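Local coordinates for T-cell surface glycoprotein CD1A1 antigen (Gallus gallus, PDB 3JVG) that probably presents lipid antigens to T cells, as other CD1 glycoproteins do, from a groove built by its MHC class I-like domain, at residues F109-A112 / N117-R120; R120-L123 / W128-M131; L168-Q171 / D176-R179. All blocks are in the same frame, centred on the assembly; numbering follows the deposited sequence.

Interaction 1 of 3, residues F109-A112 / N117-R120; sequences FDIA and NFLR
Asp110 and Arg120 lie side by side on one face of an antiparallel strand pair, their side chains pointing the same way. OD2 of Asp110 takes the NE hydrogen of Arg120 through its syn lone pair, at 2.7 Å and nearly straight (168°), with the oxygen close to the guanidinium plane, at its edge. NH2 of Arg120 adds a weak second bond to the same OD2, so one carboxylate oxygen carries the salt bridge. The two flat groups stand almost perpendicular, 87° apart. A bend at chi3 of Arg120 (-69°) turns the edge carrying NE and NH2 toward this oxygen, and a water donates both to Asp110 OD2 and to Leu119 O, tying the ion pair to the backbone.

Ile111 and Leu119 share the other face, CB to CB at 4.2 Å. Their strands exchange backbone bonds, Ile111 N to Leu119 O at 2.8 Å and Leu119 N to Ile111 O at 3.0 Å. Ile111 O also accepts from Phe118 N at 2.7 Å, so two successive amides grip a single carbonyl. The ring of Phe118 slants away from the strand pair; its CD2 lies 4.2 Å from Ile111 CG2, and Phe91 meets the ring edge-to-face. Asn117 OD1 is hydrogen-bonded to an aromatic side chain of the other protein chain in the assembly.

With Phe118 and Leu119 both set against Ile111, the pairing slips by one residue before Ala112 and Asn117. This is a classic beta bulge in the 105-113/116-122 hairpin, part of the antiparallel sheet that floors the MHC class I-like groove.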
loop_
_atom_site.group_PDB
_atom_site.type_symbol
_atom_site.label_atom_id
_atom_site.label_comp_id
_atom_site.label_asym_id
_atom_site.label_seq_id
_atom_site.Cartn_x
_atom_site.Cartn_y
_atom_site.Cartn_z
ATOM N N PHE A 109 -17.420 -2.602 -3.759
ATOM C CA PHE A 109 -17.031 -3.757 -4.555
ATOM C C PHE A 109 -16.811 -3.157 -5.947
ATOM O O PHE A 109 -17.775 -2.852 -6.659
ATOM C CB PHE A 109 -18.141 -4.840 -4.534
ATOM C CG PHE A 109 -17.833 -6.129 -5.324
ATOM C CD1 PHE A 109 -18.740 -7.197 -5.257
ATOM C CD2 PHE A 109 -16.674 -6.296 -6.063
ATOM C CE1 PHE A 109 -18.505 -8.413 -5.933
ATOM C CE2 PHE A 109 -16.423 -7.471 -6.755
ATOM C CZ PHE A 109 -17.356 -8.551 -6.697
ATOM N N ASP A 110 -15.524 -2.938 -6.257
ATOM C CA ASP A 110 -15.085 -2.319 -7.482
ATOM C C ASP A 110 -14.149 -3.261 -8.245
ATOM O O ASP A 110 -13.294 -3.968 -7.653
ATOM C CB ASP A 110 -14.323 -1.019 -7.200
ATOM C CG ASP A 110 -15.210 0.057 -6.584
ATOM O OD1 ASP A 110 -15.349 0.064 -5.357
ATOM O OD2 ASP A 110 -15.726 0.935 -7.333
ATOM N N ILE A 111 -14.322 -3.255 -9.558
ATOM C CA ILE A 111 -13.420 -3.885 -10.474
ATOM C C ILE A 111 -12.731 -2.847 -11.358
ATOM O O ILE A 111 -13.352 -1.887 -11.875
ATOM C CB ILE A 111 -14.140 -4.974 -11.219
ATOM C CG1 ILE A 111 -14.664 -6.004 -10.153
ATOM C CG2 ILE A 111 -13.247 -5.581 -12.264
ATOM C CD1 ILE A 111 -15.653 -6.957 -10.645
ATOM N N ALA A 112 -11.406 -3.010 -11.463
ATOM C CA ALA A 112 -10.666 -2.170 -12.344
ATOM C C ALA A 112 -10.175 -2.953 -13.562
ATOM O O ALA A 112 -9.991 -4.197 -13.534
ATOM C CB ALA A 112 -9.488 -1.467 -11.606
ATOM N N ASN A 117 -11.305 2.385 -12.819
ATOM C CA ASN A 117 -12.621 1.846 -12.414
ATOM C C ASN A 117 -13.291 1.317 -13.653
ATOM O O ASN A 117 -13.348 2.007 -14.649
ATOM C CB ASN A 117 -13.489 2.955 -11.829
ATOM C CG ASN A 117 -12.915 3.512 -10.561
ATOM O OD1 ASN A 117 -12.212 2.786 -9.845
ATOM N ND2 ASN A 117 -13.217 4.769 -10.249
ATOM N N PHE A 118 -13.802 0.098 -13.580
ATOM C CA PHE A 118 -14.412 -0.533 -14.721
ATOM C C PHE A 118 -15.861 -0.985 -14.388
ATOM O O PHE A 118 -16.797 -0.847 -15.202
ATOM C CB PHE A 118 -13.478 -1.684 -15.117
ATOM C CG PHE A 118 -14.030 -2.607 -16.169
ATOM C CD1 PHE A 118 -13.929 -2.291 -17.526
ATOM C CD2 PHE A 118 -14.576 -3.806 -15.795
ATOM C CE1 PHE A 118 -14.401 -3.160 -18.512
ATOM C CE2 PHE A 118 -15.049 -4.722 -16.751
ATOM C CZ PHE A 118 -14.958 -4.397 -18.137
ATOM N N LEU A 119 -16.061 -1.507 -13.186
ATOM C CA LEU A 119 -17.389 -1.902 -12.752
ATOM C C LEU A 119 -17.503 -1.616 -11.267
ATOM O O LEU A 119 -16.537 -1.795 -10.529
ATOM C CB LEU A 119 -17.545 -3.370 -13.026
ATOM C CG LEU A 119 -18.679 -4.063 -13.713
ATOM C CD1 LEU A 119 -19.444 -3.251 -14.787
ATOM C CD2 LEU A 119 -18.160 -5.450 -14.229
ATOM N N ARG A 120 -18.662 -1.157 -10.834
ATOM C CA ARG A 120 -18.880 -0.847 -9.439
ATOM C C ARG A 120 -20.272 -1.374 -8.996
ATOM O O ARG A 120 -21.308 -1.106 -9.641
ATOM C CB ARG A 120 -18.780 0.655 -9.172
ATOM C CG ARG A 120 -19.266 1.057 -7.776
ATOM C CD ARG A 120 -19.042 2.567 -7.489
ATOM N NE ARG A 120 -17.600 2.873 -7.358
ATOM C CZ ARG A 120 -17.069 4.086 -7.377
ATOM N NH1 ARG A 120 -17.824 5.172 -7.550
ATOM N NH2 ARG A 120 -15.752 4.211 -7.242
HETATM O O HOH W 1 -15.096 0.739 -10.131
#

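Interaction 2 of 3, residues R120-L123 / W128-M131; sequences RFNL and WDQM
Phe121 reaches across to Trp128 as the two leave the same face of a non-hydrogen-bonded antiparallel pair. Its CB sits over the six-membered ring of the indole, 4.2 Å from the centroid and 18° off the normal, a CH-pi contact. Because CG lies anti to the backbone N (chi1 -163°), the ring then runs on across the indole, and CD1 comes down on its face 3.4 Å from Trp128 CE2. Further out, CE1 of Phe121 lies about equally far from Trp128 NE1 and CE2, each at 4.0 Å. The planes meet at 74° with centroids 5.0 Å apart, which makes a T-shaped stack: the edge of the phenylalanine against the face of the tryptophan.

These rings sit on the 116-122/127-130 hairpin, whose second strand is, within this chain, the outermost of the MHC class I-like sheet on this side. Ile154 of helix 148-172 touches both Phe121 and Trp128, and Asn151 OD1 of that helix accepts from Trp128 NE1, which limits the indole's rotation. One residue along, the hydrogen-bonded pair closes with Asp129 N to Arg120 O at 2.6 Å and Arg120 N to Asp129 O at 2.9 Å. Against Arg120, Met131 folds its doubly bent chain so that CG and SD pack on CB, while CE rests 3.7 Å from NH1, over one face of a guanidinium whose NE is salt-bridged to Asp110.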
loop_
_atom_site.group_PDB
_atom_site.type_symbol
_atom_site.label_atom_id
_atom_site.label_comp_id
_atom_site.label_asym_id
_atom_site.label_seq_id
_atom_site.Cartn_x
_atom_site.Cartn_y
_atom_site.Cartn_z
ATOM N N ARG A 120 -18.662 -1.157 -10.834
ATOM C CA ARG A 120 -18.880 -0.847 -9.439
ATOM C C ARG A 120 -20.272 -1.374 -8.996
ATOM O O ARG A 120 -21.308 -1.106 -9.641
ATOM C CB ARG A 120 -18.780 0.655 -9.172
ATOM C CG ARG A 120 -19.266 1.057 -7.776
ATOM C CD ARG A 120 -19.042 2.567 -7.489
ATOM N NE ARG A 120 -17.600 2.873 -7.358
ATOM C CZ ARG A 120 -17.069 4.086 -7.377
ATOM N NH1 ARG A 120 -17.824 5.172 -7.550
ATOM N NH2 ARG A 120 -15.752 4.211 -7.242
ATOM N N PHE A 121 -20.267 -2.133 -7.900
ATOM C CA PHE A 121 -21.484 -2.635 -7.343
ATOM C C PHE A 121 -22.285 -1.546 -6.642
ATOM O O PHE A 121 -21.734 -0.699 -5.922
ATOM C CB PHE A 121 -21.190 -3.762 -6.370
ATOM C CG PHE A 121 -22.431 -4.623 -6.037
ATOM C CD1 PHE A 121 -22.944 -5.539 -6.966
ATOM C CD2 PHE A 121 -23.065 -4.503 -4.809
ATOM C CE1 PHE A 121 -24.101 -6.333 -6.661
ATOM C CE2 PHE A 121 -24.199 -5.283 -4.490
ATOM C CZ PHE A 121 -24.716 -6.196 -5.434
ATOM N N ASN A 122 -23.590 -1.584 -6.855
ATOM C CA ASN A 122 -24.495 -0.680 -6.209
ATOM C C ASN A 122 -25.235 -1.529 -5.229
ATOM O O ASN A 122 -26.053 -2.350 -5.644
ATOM C CB ASN A 122 -25.463 -0.156 -7.255
ATOM C CG ASN A 122 -26.374 0.940 -6.731
ATOM O OD1 ASN A 122 -26.939 0.863 -5.609
ATOM N ND2 ASN A 122 -26.565 1.967 -7.569
ATOM N N LEU A 123 -24.939 -1.357 -3.940
ATOM C CA LEU A 123 -25.563 -2.167 -2.870
ATOM C C LEU A 123 -27.112 -2.061 -2.797
ATOM O O LEU A 123 -27.795 -3.076 -2.663
ATOM C CB LEU A 123 -24.950 -1.861 -1.499
ATOM C CG LEU A 123 -25.439 -2.676 -0.282
ATOM C CD1 LEU A 123 -24.825 -4.136 -0.149
ATOM C CD2 LEU A 123 -25.296 -1.907 1.038
ATOM N N TRP A 128 -24.983 -3.544 -10.952
ATOM C CA TRP A 128 -23.692 -3.009 -11.379
ATOM C C TRP A 128 -23.736 -1.696 -12.140
ATOM O O TRP A 128 -24.529 -1.536 -13.060
ATOM C CB TRP A 128 -22.945 -4.072 -12.170
ATOM C CG TRP A 128 -22.699 -5.330 -11.334
ATOM C CD1 TRP A 128 -23.558 -6.405 -11.170
ATOM C CD2 TRP A 128 -21.541 -5.617 -10.535
ATOM N NE1 TRP A 128 -22.990 -7.341 -10.345
ATOM C CE2 TRP A 128 -21.768 -6.882 -9.915
ATOM C CE3 TRP A 128 -20.330 -4.921 -10.269
ATOM C CZ2 TRP A 128 -20.822 -7.489 -9.083
ATOM C CZ3 TRP A 128 -19.398 -5.516 -9.425
ATOM C CH2 TRP A 128 -19.660 -6.792 -8.834
ATOM N N ASP A 129 -22.877 -0.756 -11.733
ATOM C CA ASP A 129 -22.599 0.477 -12.506
ATOM C C ASP A 129 -21.406 0.294 -13.459
ATOM O O ASP A 129 -20.300 -0.107 -13.040
ATOM C CB ASP A 129 -22.356 1.702 -11.603
ATOM C CG ASP A 129 -23.442 1.879 -10.496
ATOM O OD1 ASP A 129 -24.593 1.397 -10.663
ATOM O OD2 ASP A 129 -23.131 2.510 -9.441
ATOM N N GLN A 130 -21.654 0.624 -14.732
ATOM C CA GLN A 130 -20.636 0.689 -15.758
ATOM C C GLN A 130 -19.772 1.913 -15.451
ATOM O O GLN A 130 -20.300 3.040 -15.339
ATOM C CB GLN A 130 -21.323 0.808 -17.132
ATOM C CG GLN A 130 -20.380 0.894 -18.343
ATOM C CD GLN A 130 -21.113 1.174 -19.700
ATOM O OE1 GLN A 130 -22.281 0.878 -19.880
ATOM N NE2 GLN A 130 -20.386 1.719 -20.643
ATOM N N MET A 131 -18.451 1.714 -15.324
ATOM C CA MET A 131 -17.547 2.811 -14.987
ATOM C C MET A 131 -16.695 3.374 -16.157
ATOM O O MET A 131 -16.084 4.434 -16.030
ATOM C CB MET A 131 -16.662 2.388 -13.813
ATOM C CG MET A 131 -17.509 1.982 -12.571
ATOM S SD MET A 131 -18.545 3.358 -11.974
ATOM C CE MET A 131 -17.340 4.397 -11.137
#

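Interaction 3 of 3, residues L168-Q171 / D176-R179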
loop_
_atom_site.group_PDB
_atom_site.type_symbol
_atom_site.label_atom_id
_atom_site.label_comp_id
_atom_site.label_asym_id
_atom_site.label_seq_id
_atom_site.Cartn_x
_atom_site.Cartn_y
_atom_site.Cartn_z
ATOM N N LEU A 168 -15.959 -8.432 14.564
ATOM C CA LEU A 168 -15.237 -9.482 15.222
ATOM C C LEU A 168 -13.702 -9.342 15.107
ATOM O O LEU A 168 -12.987 -9.628 16.074
ATOM C CB LEU A 168 -15.679 -10.769 14.585
ATOM C CG LEU A 168 -14.786 -11.946 14.835
ATOM C CD1 LEU A 168 -15.167 -12.574 16.174
ATOM C CD2 LEU A 168 -15.092 -12.873 13.706
ATOM N N PHE A 169 -13.204 -8.940 13.932
ATOM C CA PHE A 169 -11.760 -8.734 13.709
ATOM C C PHE A 169 -11.216 -7.519 14.503
ATOM O O PHE A 169 -10.084 -7.561 15.025
ATOM C CB PHE A 169 -11.457 -8.566 12.200
ATOM C CG PHE A 169 -11.456 -9.871 11.411
ATOM C CD1 PHE A 169 -11.748 -11.096 12.027
ATOM C CD2 PHE A 169 -11.160 -9.880 10.055
ATOM C CE1 PHE A 169 -11.708 -12.292 11.314
ATOM C CE2 PHE A 169 -11.128 -11.094 9.335
ATOM C CZ PHE A 169 -11.404 -12.306 9.977
ATOM N N ILE A 170 -12.012 -6.447 14.585
ATOM C CA ILE A 170 -11.680 -5.313 15.464
ATOM C C ILE A 170 -11.421 -5.799 16.907
ATOM O O ILE A 170 -10.462 -5.359 17.548
ATOM C CB ILE A 170 -12.767 -4.223 15.477
ATOM C CG1 ILE A 170 -12.950 -3.622 14.074
ATOM C CG2 ILE A 170 -12.446 -3.124 16.549
ATOM C CD1 ILE A 170 -14.173 -2.716 13.962
ATOM N N GLN A 171 -12.250 -6.724 17.393
ATOM C CA GLN A 171 -12.088 -7.245 18.737
ATOM C C GLN A 171 -10.941 -8.227 18.835
ATOM O O GLN A 171 -10.152 -8.136 19.749
ATOM C CB GLN A 171 -13.373 -7.905 19.279
ATOM C CG GLN A 171 -14.400 -6.951 19.967
ATOM C CD GLN A 171 -13.773 -5.665 20.534
ATOM O OE1 GLN A 171 -14.028 -4.553 20.031
ATOM N NE2 GLN A 171 -12.923 -5.818 21.557
ATOM N N ASP A 176 -3.226 -5.332 17.417
ATOM C CA ASP A 176 -2.627 -4.769 16.213
ATOM C C ASP A 176 -3.158 -3.354 15.945
ATOM O O ASP A 176 -2.399 -2.395 15.647
ATOM C CB ASP A 176 -2.931 -5.668 15.021
ATOM C CG ASP A 176 -2.120 -6.982 15.050
ATOM O OD1 ASP A 176 -1.246 -7.145 15.930
ATOM O OD2 ASP A 176 -2.330 -7.823 14.151
ATOM N N LEU A 177 -4.467 -3.228 16.091
ATOM C CA LEU A 177 -5.138 -2.022 15.698
ATOM C C LEU A 177 -4.724 -0.908 16.632
ATOM O O LEU A 177 -4.595 0.235 16.207
ATOM C CB LEU A 177 -6.655 -2.231 15.743
ATOM C CG LEU A 177 -7.505 -2.424 14.504
ATOM C CD1 LEU A 177 -6.795 -2.942 13.261
ATOM C CD2 LEU A 177 -8.748 -3.273 14.808
ATOM N N GLU A 178 -4.478 -1.236 17.903
ATOM C CA GLU A 178 -4.240 -0.149 18.842
ATOM C C GLU A 178 -2.765 0.053 19.107
ATOM O O GLU A 178 -2.354 0.849 19.938
ATOM C CB GLU A 178 -5.021 -0.376 20.137
ATOM C CG GLU A 178 -6.531 -0.634 19.891
ATOM C CD GLU A 178 -7.398 -0.320 21.105
ATOM O OE1 GLU A 178 -6.889 -0.402 22.254
ATOM O OE2 GLU A 178 -8.593 0.030 20.892
ATOM N N ARG A 179 -1.958 -0.699 18.387
ATOM C CA ARG A 179 -0.530 -0.603 18.517
ATOM C C ARG A 179 -0.126 0.835 18.197
ATOM O O ARG A 179 -0.622 1.452 17.235
ATOM C CB ARG A 179 0.099 -1.637 17.573
ATOM C CG ARG A 179 1.526 -1.373 17.151
ATOM C CD ARG A 179 2.074 -2.604 16.407
ATOM N NE ARG A 179 3.402 -2.344 15.877
ATOM C CZ ARG A 179 3.629 -1.786 14.684
ATOM N NH1 ARG A 179 2.619 -1.465 13.883
ATOM N NH2 ARG A 179 4.863 -1.571 14.272
#
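A helix-to-helix junction at the C-terminal end of the MHC class I-like domain brings helix 148-172 against the short helix 174-177, and Leu177 makes the contact. Its side chain points toward the long helix, and the CD2 methyl does the touching. That methyl lies 3.6 Å from Ile170 CA and 3.8 Å from Ile170 O, so it rests against helix backbone more than against another side chain. The side-chain contribution comes from Ile170 CG2, 4.1 Å from the same Leu177 CD2; the two side chains slant across each other. CG2 stands in the position anti to the backbone N of Ile170, beside the carbonyl carbon, which sets this branch near the incoming methyl. Phe169 O is at the limit of contact, 4.5 Å from Leu177 CD2.

The geometry is that of a small apolar touch. Only 83 Å² is buried between the segments, both sides summed, and the closest CA pair, Ile170 and Leu177, is 7.3 Å apart. His6 of strand 6-18 packs on both Ile170 and Leu177, so the beginning of that strand adjoins the contact. Nearby, Asp176 OD2 pairs with Arg49 in a salt bridge and accepts from Trp51 NE1, which fastens the short helix to the segment before helix 52-55. After it, Arg179 lies against the ring of Tyr207 in a cation-pi contact and reaches Leu239 O, both in the immunoglobulin C1-set domain. Such a turn, where the long groove-flanking helix ends and the chain passes to the membrane-proximal immunoglobulin domain, is typical of the MHC class I and CD1 fold.

Overall arrangement
Interactions 1 and 2 are successive hairpins of one sheet, with centres 7 Å apart, sharing Arg120 and strand 116-122. Phe109 O lies 2.9 Å from Phe121 N, a probable hydrogen bond that continues the ladder between them, and Phe109 CE1 packs 3.5 Å from Trp128 CH2. An unidentified bound molecule, perhaps from the crystallisation medium, lies about 3 Å from the Ile111 side chain, and one lies about 5 Å from that of Trp128, consistent with the sheet face that carries Ile111 and Trp128 lining the groove. Interaction 3 stands apart, its centre 28 Å from that of interaction 1 and 30 Å from that of interaction 2. Its nearest atoms are about 17 Å from either, and it lies across the chain's centre from interaction 1.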